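PDB 5OA9: eukaryotic translation initiation factor 2D from Homo sapiens, which delivers tRNA to the P-site of the ribosome independently of GTP, this chain being its C-terminal part with the SWIB/MDM2 and SUI1 regions. Local coordinates for residues 125-130 and 173-178. Residues are numbered along the deposited sequence; the frame is centred on the assembly and turned at random.
Sequences NKKVTV and QGNQVH
The hydroxyl of Thr129 is held by two backbone groups of the turn that leaves the neighbouring strand. OG1 donates to Gly174 O at 2.7 Å, only 15° from the carbonyl plane, and accepts from Gln176 N at 2.8 Å in a fairly straight bond. Threonine suits this buried place because one oxygen can give and take at once; with chi1 at -57° OG1 lies beside its own backbone N and reaches the turn, while CG2 turns toward CG2 of Val177. Gly174 N in turn donates to Lys127 O (2.8 Å), well tilted from the carbonyl plane. With phi at 88° and psi near fully extended, a CB on Gly174 would press on the carbonyl O of Gln173 and would also collide with NE2 of Gln176. That amide, brought back by a bend at chi2, donates almost in line to Gln173 O at 3.0 Å and so ties Gln176 back across Gly174 to the end of the strand. These bonds lie in the SUI1 domain, an alpha/beta fold, where strand 168-173 leaves its antiparallel partner 126-132 and the chain passes into helix 177-187, with Gln176 as the N-cap residue. The last strand pairing is Val128 with Gln173, a non-hydrogen-bonded pair. On their shared face the bent glutamine lays its amide near CG2 of Val128, with OE1 4.0 Å away. Strand 115-122 flanks the other edge of 126-132, and its Leu119 touches both Thr129 and Asn175. On the partly exposed side, a water accepts from Lys127 NZ and from Asn175 ND2, linking the lysine and the asparagine, which do not bond directly.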
ATOM      1  N   ASN A 125      16.560  -3.874 -33.791  1.00148.13           N
ATOM      2  CA  ASN A 125      15.562  -2.813 -33.673  1.00148.06           C
ATOM      3  C   ASN A 125      14.163  -3.347 -33.374  1.00137.45           C
ATOM      4  O   ASN A 125      13.162  -2.755 -33.774  1.00142.42           O
ATOM      5  CB  ASN A 125      15.536  -1.963 -34.946  1.00154.65           C
ATOM      6  CG  ASN A 125      16.889  -1.368 -35.274  1.00161.47           C
ATOM      7  OD1 ASN A 125      17.679  -1.064 -34.379  1.00161.36           O
ATOM      8  ND2 ASN A 125      17.166  -1.201 -36.560  1.00167.78           N
ATOM      9  N   LYS A 126      14.107  -4.473 -32.667  1.00118.91           N
ATOM     10  CA  LYS A 126      12.837  -5.056 -32.253  1.00 95.15           C
ATOM     11  C   LYS A 126      12.650  -4.913 -30.749  1.00 80.45           C
ATOM     12  O   LYS A 126      13.287  -5.615 -29.964  1.00 78.64           O
ATOM     13  CB  LYS A 126      12.761  -6.529 -32.651  1.00 89.95           C
ATOM     14  CG  LYS A 126      12.799  -6.769 -34.150  1.00 96.40           C
ATOM     15  CD  LYS A 126      12.702  -8.253 -34.464  1.00103.21           C
ATOM     16  CE  LYS A 126      12.668  -8.500 -35.963  1.00113.36           C
ATOM     17  NZ  LYS A 126      11.478  -7.868 -36.594  1.00115.01           N
ATOM     18  N   LYS A 127      11.773  -4.005 -30.343  1.00 62.53           N
ATOM     19  CA  LYS A 127      11.566  -3.771 -28.923  1.00 49.31           C
ATOM     20  C   LYS A 127      10.476  -4.663 -28.330  1.00 45.19           C
ATOM     21  O   LYS A 127       9.639  -5.219 -29.042  1.00 51.64           O
ATOM     22  CB  LYS A 127      11.224  -2.303 -28.662  1.00 61.55           C
ATOM     23  CG  LYS A 127      12.381  -1.348 -28.901  1.00 67.32           C
ATOM     24  CD  LYS A 127      12.095   0.013 -28.298  1.00 68.19           C
ATOM     25  CE  LYS A 127      13.242   0.982 -28.531  1.00 70.24           C
ATOM     26  NZ  LYS A 127      13.255   1.510 -29.917  1.00 79.72           N
ATOM     27  N   VAL A 128      10.515  -4.791 -27.013  1.00 42.92           N
ATOM     28  CA  VAL A 128       9.492  -5.515 -26.273  1.00 41.77           C
ATOM     29  C   VAL A 128       9.086  -4.643 -25.103  1.00 47.55           C
ATOM     30  O   VAL A 128       9.939  -4.061 -24.442  1.00 52.43           O
ATOM     31  CB  VAL A 128       9.987  -6.888 -25.771  1.00 49.68           C
ATOM     32  CG1 VAL A 128       8.946  -7.520 -24.845  1.00 43.39           C
ATOM     33  CG2 VAL A 128      10.301  -7.811 -26.945  1.00 55.97           C
ATOM     34  N   THR A 129       7.782  -4.528 -24.871  1.00 39.25           N
ATOM     35  CA  THR A 129       7.263  -3.733 -23.766  1.00 36.75           C
ATOM     36  C   THR A 129       7.054  -4.660 -22.580  1.00 39.49           C
ATOM     37  O   THR A 129       6.453  -5.726 -22.735  1.00 37.15           O
ATOM     38  CB  THR A 129       5.952  -3.022 -24.171  1.00 37.62           C
ATOM     39  OG1 THR A 129       6.193  -2.212 -25.338  1.00 40.32           O
ATOM     40  CG2 THR A 129       5.424  -2.147 -23.022  1.00 38.78           C
ATOM     41  N   VAL A 130       7.590  -4.287 -21.415  1.00 35.08           N
ATOM     42  CA  VAL A 130       7.523  -5.133 -20.220  1.00 37.12           C
ATOM     43  C   VAL A 130       6.797  -4.418 -19.083  1.00 41.22           C
ATOM     44  O   VAL A 130       7.115  -3.274 -18.738  1.00 36.28           O
ATOM     45  CB  VAL A 130       8.939  -5.557 -19.747  1.00 37.36           C
ATOM     46  CG1 VAL A 130       8.872  -6.386 -18.462  1.00 37.78           C
ATOM     47  CG2 VAL A 130       9.669  -6.325 -20.845  1.00 41.25           C
ATOM     48  N   GLN A 173       5.079  -7.652 -27.709  1.00 39.84           N
ATOM     49  CA  GLN A 173       5.974  -7.382 -28.828  1.00 44.52           C
ATOM     50  C   GLN A 173       5.802  -5.943 -29.292  1.00 46.69           C
ATOM     51  O   GLN A 173       4.678  -5.448 -29.384  1.00 46.98           O
ATOM     52  CB  GLN A 173       5.709  -8.347 -29.986  1.00 49.73           C
ATOM     53  CG  GLN A 173       6.056  -9.801 -29.682  1.00 73.39           C
ATOM     54  CD  GLN A 173       7.524  -9.999 -29.350  1.00 77.73           C
ATOM     55  OE1 GLN A 173       8.403  -9.441 -30.006  1.00 72.33           O
ATOM     56  NE2 GLN A 173       7.797 -10.794 -28.321  1.00 83.21           N
ATOM     57  N   GLY A 174       6.914  -5.274 -29.569  1.00 45.65           N
ATOM     58  CA  GLY A 174       6.874  -3.903 -30.050  1.00 42.70           C
ATOM     59  C   GLY A 174       6.852  -2.859 -28.943  1.00 44.12           C
ATOM     60  O   GLY A 174       6.898  -3.181 -27.753  1.00 43.84           O
ATOM     61  N   ASN A 175       6.789  -1.594 -29.352  1.00 40.75           N
ATOM     62  CA  ASN A 175       6.760  -0.457 -28.433  1.00 40.77           C
ATOM     63  C   ASN A 175       5.318  -0.049 -28.153  1.00 39.64           C
ATOM     64  O   ASN A 175       4.711   0.650 -28.968  1.00 41.24           O
ATOM     65  CB  ASN A 175       7.545   0.709 -29.048  1.00 41.96           C
ATOM     66  CG  ASN A 175       7.743   1.869 -28.096  1.00 42.33           C
ATOM     67  OD1 ASN A 175       7.016   2.033 -27.117  1.00 44.32           O
ATOM     68  ND2 ASN A 175       8.733   2.707 -28.401  1.00 42.46           N
ATOM     69  N   GLN A 176       4.773  -0.478 -27.012  1.00 35.82           N
ATOM     70  CA  GLN A 176       3.343  -0.316 -26.749  1.00 37.37           C
ATOM     71  C   GLN A 176       3.053   0.504 -25.495  1.00 38.41           C
ATOM     72  O   GLN A 176       1.964   0.411 -24.922  1.00 38.25           O
ATOM     73  CB  GLN A 176       2.669  -1.693 -26.621  1.00 37.60           C
ATOM     74  CG  GLN A 176       3.067  -2.698 -27.688  1.00 42.22           C
ATOM     75  CD  GLN A 176       2.539  -2.367 -29.070  1.00 47.39           C
ATOM     76  OE1 GLN A 176       1.742  -1.446 -29.245  1.00 45.62           O
ATOM     77  NE2 GLN A 176       2.981  -3.132 -30.066  1.00 45.07           N
ATOM     78  N   VAL A 177       4.009   1.332 -25.086  1.00 36.24           N
ATOM     79  CA  VAL A 177       3.872   2.067 -23.830  1.00 39.95           C
ATOM     80  C   VAL A 177       2.609   2.921 -23.833  1.00 37.09           C
ATOM     81  O   VAL A 177       1.915   3.021 -22.810  1.00 38.26           O
ATOM     82  CB  VAL A 177       5.102   2.951 -23.559  1.00 41.23           C
ATOM     83  CG1 VAL A 177       4.896   3.796 -22.284  1.00 36.25           C
ATOM     84  CG2 VAL A 177       6.350   2.088 -23.438  1.00 35.84           C
ATOM     85  N   HIS A 178       2.305   3.519 -24.986  1.00 37.57           N
ATOM     86  CA  HIS A 178       1.131   4.375 -25.108  1.00 40.21           C
ATOM     87  C   HIS A 178      -0.168   3.592 -24.863  1.00 42.19           C
ATOM     88  O   HIS A 178      -1.122   4.138 -24.309  1.00 43.07           O
ATOM     89  CB  HIS A 178       1.097   5.091 -26.474  1.00 41.63           C
ATOM     90  CG  HIS A 178       1.235   4.188 -27.670  1.00 40.50           C
ATOM     91  ND1 HIS A 178       2.393   3.500 -27.961  1.00 45.79           N
ATOM     92  CD2 HIS A 178       0.370   3.899 -28.672  1.00 46.18           C
ATOM     93  CE1 HIS A 178       2.229   2.809 -29.077  1.00 45.97           C
ATOM     94  NE2 HIS A 178       1.009   3.035 -29.531  1.00 42.81           N
TER
HETATM   95  O   HOH W   1      10.248   2.145 -31.038  1.00 43.16           O